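Local atomic coordinates of protein-S-isoprenylcysteine O-methyltransferase (Tribolium castaneum, PDB entry 5V7P), a protein that methylates the carboxyl group of C-terminal isoprenylated cysteines in proteins, as an integral membrane enzyme that takes the methyl group from S-adenosyl-L-methionine. Residues L2-T14 / L101-P115. Residues are numbered along the deposited sequence; the frame is centred on the assembly and turned at random.
Sequences LSPAGKISLQSFT and LFHYSEFLAIAIVQP. With MPG ([(Z)-octadec-9-enyl] (2R)-2,3-bis(oxidanyl)propanoate), chain T.
F13 and Y104 lie nearly flat on one another, an offset stack with the ring centroids 4.0 Å apart and the planes only 6° from parallel. Both side chains have CG anti to the backbone N (chi1 176° for F13, 172° for Y104), which, with both CB atoms aimed at the other helix, lays the rings over each other. F13 also sets its CB over the same face of the tyrosine, a CH-pi contact, while L101 CD2 meets F13 CZ at 4.1 Å. The tyrosine hydroxyl arrives beside L10, whose CD2 sits at the ring edge. No hydrogen bond is made there: Y104 OH approaches L10 N, but at a poor angle.

One turn on, F107 turns its edge to helix 4-29, with A5 O in the ring plane, 3.7 Å from F107 CE1. S9 packs against the same ring corner, its OG 3.2 Å from F107 CE1. Toward the start of helix 4-29 and the end of helix 90-113 the backbones close in: G6, having no side chain, lets A111 CB rest 3.8 Å from its CA and L2 CD1 lie close by. That CD1 folds among L108, A111 and I112, and S3 CB touches P115.

Helix 59-84 packs on F13 through L75 and on F107 through I64, while K7 NZ, on the far side of helix 4-29, donates to O3 of a bound MPG. Replacing Y104 by an alanine would remove the ring over F13 and the hydroxyl beside L10, and would probably leave a gap and set the F13 ring freer to turn. Helices 4-29 and 90-113, both probable membrane spans, run roughly antiparallel here. With no hydrogen bond between the segments, their union rests mainly on ring stacking and van der Waals packing, S3 OG accepting from G6 N at the helix start and S9 OG donating to G6 O (2.8 Å), both within 2-14.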
loop_
_atom_site.group_PDB
_atom_site.type_symbol
_atom_site.label_atom_id
_atom_site.label_comp_id
_atom_site.label_asym_id
_atom_site.label_seq_id
_atom_site.Cartn_x
_atom_site.Cartn_y
_atom_site.Cartn_z
ATOM N N LEU A 2 -2.778 11.342 -20.979
ATOM C CA LEU A 2 -3.458 10.202 -20.377
ATOM C C LEU A 2 -4.779 10.640 -19.746
ATOM O O LEU A 2 -5.348 11.660 -20.130
ATOM C CB LEU A 2 -2.551 9.531 -19.338
ATOM C CG LEU A 2 -2.154 10.341 -18.098
ATOM C CD1 LEU A 2 -1.784 9.399 -16.967
ATOM C CD2 LEU A 2 -0.993 11.280 -18.396
ATOM N N SER A 3 -5.266 9.862 -18.780
ATOM C CA SER A 3 -6.552 10.138 -18.161
ATOM C C SER A 3 -6.573 11.540 -17.552
ATOM O O SER A 3 -5.523 12.111 -17.246
ATOM C CB SER A 3 -6.849 9.099 -17.084
ATOM O OG SER A 3 -5.943 9.216 -16.001
ATOM N N PRO A 4 -7.764 12.114 -17.366
ATOM C CA PRO A 4 -7.828 13.447 -16.735
ATOM C C PRO A 4 -7.189 13.482 -15.358
ATOM O O PRO A 4 -6.329 14.332 -15.097
ATOM C CB PRO A 4 -9.337 13.740 -16.689
ATOM C CG PRO A 4 -10.005 12.412 -16.857
ATOM C CD PRO A 4 -9.099 11.613 -17.728
ATOM N N ALA A 5 -7.577 12.571 -14.464
ATOM C CA ALA A 5 -6.960 12.528 -13.144
ATOM C C ALA A 5 -5.458 12.299 -13.243
ATOM O O ALA A 5 -4.696 12.796 -12.405
ATOM C CB ALA A 5 -7.609 11.434 -12.300
ATOM N N GLY A 6 -5.014 11.549 -14.254
ATOM C CA GLY A 6 -3.588 11.343 -14.439
ATOM C C GLY A 6 -2.866 12.612 -14.848
ATOM O O GLY A 6 -1.750 12.875 -14.393
ATOM N N LYS A 7 -3.492 13.420 -15.709
ATOM C CA LYS A 7 -2.872 14.674 -16.119
ATOM C C LYS A 7 -2.839 15.681 -14.977
ATOM O O LYS A 7 -1.889 16.466 -14.872
ATOM C CB LYS A 7 -3.609 15.261 -17.323
ATOM C CG LYS A 7 -3.496 14.426 -18.589
ATOM C CD LYS A 7 -3.853 15.242 -19.823
ATOM C CE LYS A 7 -3.866 14.384 -21.081
ATOM N NZ LYS A 7 -4.161 15.176 -22.308
ATOM N N ILE A 8 -3.858 15.676 -14.115
ATOM C CA ILE A 8 -3.860 16.568 -12.957
ATOM C C ILE A 8 -2.655 16.281 -12.072
ATOM O O ILE A 8 -1.937 17.196 -11.652
ATOM C CB ILE A 8 -5.180 16.429 -12.176
ATOM C CG1 ILE A 8 -6.385 16.782 -13.061
ATOM C CG2 ILE A 8 -5.166 17.290 -10.913
ATOM C CD1 ILE A 8 -6.265 18.096 -13.797
ATOM N N SER A 9 -2.407 15.002 -11.783
ATOM C CA SER A 9 -1.285 14.651 -10.921
ATOM C C SER A 9 0.045 15.003 -11.575
ATOM O O SER A 9 0.981 15.442 -10.895
ATOM C CB SER A 9 -1.338 13.165 -10.576
ATOM O OG SER A 9 -1.092 12.365 -11.721
ATOM N N LEU A 10 0.149 14.827 -12.893
ATOM C CA LEU A 10 1.413 15.096 -13.574
ATOM C C LEU A 10 1.697 16.592 -13.635
ATOM O O LEU A 10 2.836 17.021 -13.416
ATOM C CB LEU A 10 1.387 14.476 -14.975
ATOM C CG LEU A 10 2.700 14.270 -15.742
ATOM C CD1 LEU A 10 3.218 15.571 -16.342
ATOM C CD2 LEU A 10 3.771 13.619 -14.870
ATOM N N GLN A 11 0.677 17.402 -13.921
ATOM C CA GLN A 11 0.869 18.847 -13.935
ATOM C C GLN A 11 1.266 19.364 -12.558
ATOM O O GLN A 11 2.184 20.183 -12.432
ATOM C CB GLN A 11 -0.405 19.538 -14.416
ATOM C CG GLN A 11 -0.754 19.265 -15.868
ATOM C CD GLN A 11 -2.132 19.776 -16.241
ATOM O OE1 GLN A 11 -3.091 19.623 -15.483
ATOM N NE2 GLN A 11 -2.237 20.394 -17.412
ATOM N N SER A 12 0.586 18.892 -11.511
ATOM C CA SER A 12 0.862 19.382 -10.164
ATOM C C SER A 12 2.212 18.887 -9.658
ATOM O O SER A 12 2.940 19.631 -8.990
ATOM C CB SER A 12 -0.256 18.949 -9.216
ATOM O OG SER A 12 -1.522 19.317 -9.729
ATOM N N PHE A 13 2.564 17.637 -9.966
ATOM C CA PHE A 13 3.815 17.072 -9.472
ATOM C C PHE A 13 5.019 17.784 -10.077
ATOM O O PHE A 13 5.934 18.200 -9.357
ATOM C CB PHE A 13 3.861 15.576 -9.778
ATOM C CG PHE A 13 5.158 14.917 -9.402
ATOM C CD1 PHE A 13 5.439 14.609 -8.081
ATOM C CD2 PHE A 13 6.089 14.590 -10.375
ATOM C CE1 PHE A 13 6.627 13.996 -7.737
ATOM C CE2 PHE A 13 7.279 13.978 -10.035
ATOM C CZ PHE A 13 7.549 13.680 -8.716
ATOM N N THR A 14 5.036 17.932 -11.404
ATOM C CA THR A 14 6.161 18.588 -12.062
ATOM C C THR A 14 6.154 20.088 -11.795
ATOM O O THR A 14 7.209 20.686 -11.548
ATOM C CB THR A 14 6.130 18.312 -13.566
ATOM O OG1 THR A 14 4.913 18.821 -14.126
ATOM C CG2 THR A 14 6.224 16.818 -13.841
ATOM N N LEU A 101 9.050 9.506 -5.032
ATOM C CA LEU A 101 8.887 8.930 -6.363
ATOM C C LEU A 101 8.063 7.650 -6.314
ATOM O O LEU A 101 7.251 7.396 -7.211
ATOM C CB LEU A 101 10.254 8.664 -6.997
ATOM C CG LEU A 101 10.988 9.868 -7.596
ATOM C CD1 LEU A 101 12.336 9.437 -8.162
ATOM C CD2 LEU A 101 10.160 10.552 -8.683
ATOM N N PHE A 102 8.253 6.834 -5.278
ATOM C CA PHE A 102 7.479 5.605 -5.162
ATOM C C PHE A 102 5.986 5.902 -5.137
ATOM O O PHE A 102 5.215 5.347 -5.927
ATOM C CB PHE A 102 7.881 4.836 -3.905
ATOM C CG PHE A 102 7.011 3.642 -3.631
ATOM C CD1 PHE A 102 7.308 2.412 -4.192
ATOM C CD2 PHE A 102 5.887 3.755 -2.828
ATOM C CE1 PHE A 102 6.507 1.315 -3.951
ATOM C CE2 PHE A 102 5.080 2.659 -2.584
ATOM C CZ PHE A 102 5.391 1.437 -3.147
ATOM N N HIS A 103 5.560 6.784 -4.231
ATOM C CA HIS A 103 4.133 7.013 -4.038
ATOM C C HIS A 103 3.506 7.698 -5.246
ATOM O O HIS A 103 2.367 7.389 -5.615
ATOM C CB HIS A 103 3.904 7.830 -2.767
ATOM C CG HIS A 103 4.181 7.068 -1.506
ATOM N ND1 HIS A 103 3.346 6.075 -1.040
ATOM C CD2 HIS A 103 5.202 7.148 -0.621
ATOM C CE1 HIS A 103 3.840 5.578 0.080
ATOM N NE2 HIS A 103 4.966 6.211 0.356
ATOM N N TYR A 104 4.225 8.625 -5.883
ATOM C CA TYR A 104 3.655 9.300 -7.044
ATOM C C TYR A 104 3.599 8.370 -8.249
ATOM O O TYR A 104 2.548 8.222 -8.884
ATOM C CB TYR A 104 4.447 10.555 -7.401
ATOM C CG TYR A 104 3.959 11.121 -8.712
ATOM C CD1 TYR A 104 2.694 11.681 -8.811
ATOM C CD2 TYR A 104 4.736 11.049 -9.858
ATOM C CE1 TYR A 104 2.226 12.176 -10.004
ATOM C CE2 TYR A 104 4.275 11.546 -11.060
ATOM C CZ TYR A 104 3.018 12.107 -11.124
ATOM O OH TYR A 104 2.544 12.600 -12.311
ATOM N N SER A 105 4.731 7.752 -8.597
ATOM C CA SER A 105 4.749 6.833 -9.728
ATOM C C SER A 105 3.730 5.716 -9.552
ATOM O O SER A 105 3.218 5.180 -10.541
ATOM C CB SER A 105 6.152 6.252 -9.907
ATOM O OG SER A 105 6.568 5.562 -8.741
ATOM N N GLU A 106 3.423 5.357 -8.304
ATOM C CA GLU A 106 2.370 4.380 -8.049
ATOM C C GLU A 106 1.017 4.903 -8.517
ATOM O O GLU A 106 0.228 4.163 -9.117
ATOM C CB GLU A 106 2.327 4.044 -6.559
ATOM C CG GLU A 106 1.506 2.819 -6.222
ATOM C CD GLU A 106 2.230 1.523 -6.525
ATOM O OE1 GLU A 106 1.569 0.463 -6.533
ATOM O OE2 GLU A 106 3.460 1.557 -6.748
ATOM N N PHE A 107 0.730 6.180 -8.248
ATOM C CA PHE A 107 -0.498 6.790 -8.744
ATOM C C PHE A 107 -0.498 6.859 -10.264
ATOM O O PHE A 107 -1.503 6.537 -10.909
ATOM C CB PHE A 107 -0.660 8.190 -8.149
ATOM C CG PHE A 107 -1.899 8.909 -8.606
ATOM C CD1 PHE A 107 -1.914 9.605 -9.805
ATOM C CD2 PHE A 107 -3.046 8.899 -7.832
ATOM C CE1 PHE A 107 -3.053 10.266 -10.226
ATOM C CE2 PHE A 107 -4.185 9.561 -8.247
ATOM C CZ PHE A 107 -4.187 10.245 -9.446
ATOM N N LEU A 108 0.620 7.281 -10.855
ATOM C CA LEU A 108 0.674 7.434 -12.304
ATOM C C LEU A 108 0.499 6.093 -13.003
ATOM O O LEU A 108 -0.182 6.005 -14.032
ATOM C CB LEU A 108 1.997 8.086 -12.705
ATOM C CG LEU A 108 2.129 8.609 -14.137
ATOM C CD1 LEU A 108 1.052 9.632 -14.460
ATOM C CD2 LEU A 108 3.510 9.221 -14.338
ATOM N N ALA A 109 1.097 5.033 -12.454
ATOM C CA ALA A 109 0.942 3.707 -13.044
ATOM C C ALA A 109 -0.527 3.303 -13.103
ATOM O O ALA A 109 -1.010 2.826 -14.136
ATOM C CB ALA A 109 1.757 2.684 -12.251
ATOM N N ILE A 110 -1.257 3.494 -12.002
ATOM C CA ILE A 110 -2.676 3.148 -11.988
ATOM C C ILE A 110 -3.452 4.040 -12.947
ATOM O O ILE A 110 -4.370 3.581 -13.639
ATOM C CB ILE A 110 -3.233 3.239 -10.554
ATOM C CG1 ILE A 110 -2.543 2.223 -9.635
ATOM C CG2 ILE A 110 -4.746 3.036 -10.535
ATOM C CD1 ILE A 110 -2.616 0.773 -10.101
ATOM N N ALA A 111 -3.107 5.326 -13.003
ATOM C CA ALA A 111 -3.786 6.225 -13.928
ATOM C C ALA A 111 -3.572 5.786 -15.371
ATOM O O ALA A 111 -4.500 5.833 -16.188
ATOM C CB ALA A 111 -3.295 7.654 -13.719
ATOM N N ILE A 112 -2.355 5.353 -15.705
ATOM C CA ILE A 112 -2.079 4.857 -17.050
ATOM C C ILE A 112 -2.802 3.538 -17.285
ATOM O O ILE A 112 -3.464 3.346 -18.311
ATOM C CB ILE A 112 -0.561 4.702 -17.262
ATOM C CG1 ILE A 112 0.126 6.068 -17.224
ATOM C CG2 ILE A 112 -0.264 3.990 -18.589
ATOM C CD1 ILE A 112 1.642 5.983 -17.161
ATOM N N VAL A 113 -2.683 2.613 -16.338
ATOM C CA VAL A 113 -3.131 1.245 -16.554
ATOM C C VAL A 113 -4.613 1.057 -16.239
ATOM O O VAL A 113 -5.277 0.229 -16.873
ATOM C CB VAL A 113 -2.256 0.289 -15.719
ATOM C CG1 VAL A 113 -3.058 -0.417 -14.609
ATOM C CG2 VAL A 113 -1.573 -0.714 -16.619
ATOM N N GLN A 114 -5.155 1.812 -15.283
ATOM C CA GLN A 114 -6.509 1.580 -14.780
ATOM C C GLN A 114 -7.152 2.922 -14.451
ATOM O O GLN A 114 -7.374 3.259 -13.283
ATOM C CB GLN A 114 -6.473 0.667 -13.555
ATOM C CG GLN A 114 -7.745 -0.116 -13.319
ATOM C CD GLN A 114 -7.771 -0.766 -11.953
ATOM O OE1 GLN A 114 -6.752 -1.265 -11.472
ATOM N NE2 GLN A 114 -8.933 -0.757 -11.313
ATOM N N PRO A 115 -7.472 3.718 -15.475
ATOM C CA PRO A 115 -8.062 5.041 -15.211
ATOM C C PRO A 115 -9.410 4.986 -14.510
ATOM O O PRO A 115 -9.791 5.968 -13.863
ATOM C CB PRO A 115 -8.194 5.657 -16.612
ATOM C CG PRO A 115 -7.303 4.846 -17.496
ATOM C CD PRO A 115 -7.286 3.473 -16.915
HETATM C C2 MPG T . -5.842 20.497 -17.361
HETATM C C3 MPG T . -6.881 21.396 -16.688
HETATM C C4 MPG T . -6.375 22.830 -16.543
HETATM C C5 MPG T . -5.155 22.862 -15.624
HETATM C C6 MPG T . -5.290 23.960 -14.572
HETATM C C7 MPG T . -3.906 24.533 -14.263
HETATM C C8 MPG T . -3.770 24.886 -12.780
HETATM C C9 MPG T . -2.416 24.442 -12.229
HETATM C C10 MPG T . -2.041 23.183 -12.321
HETATM C C11 MPG T . -0.693 22.726 -11.771
HETATM C C12 MPG T . 0.450 23.430 -12.499
HETATM C C13 MPG T . 1.396 24.048 -11.471
HETATM O O1 MPG T . -6.040 18.341 -18.379
HETATM C C1 MPG T . -6.273 19.043 -17.193
HETATM C CXD MPG T . -7.741 17.521 -20.060
HETATM O O2 MPG T . -9.012 16.940 -19.971
HETATM C C21 MPG T . -6.919 16.780 -21.110
HETATM O O3 MPG T . -5.754 17.506 -21.392
HETATM O O4 MPG T . -7.360 16.585 -17.931
HETATM C CX3 MPG T . -7.045 17.426 -18.706
#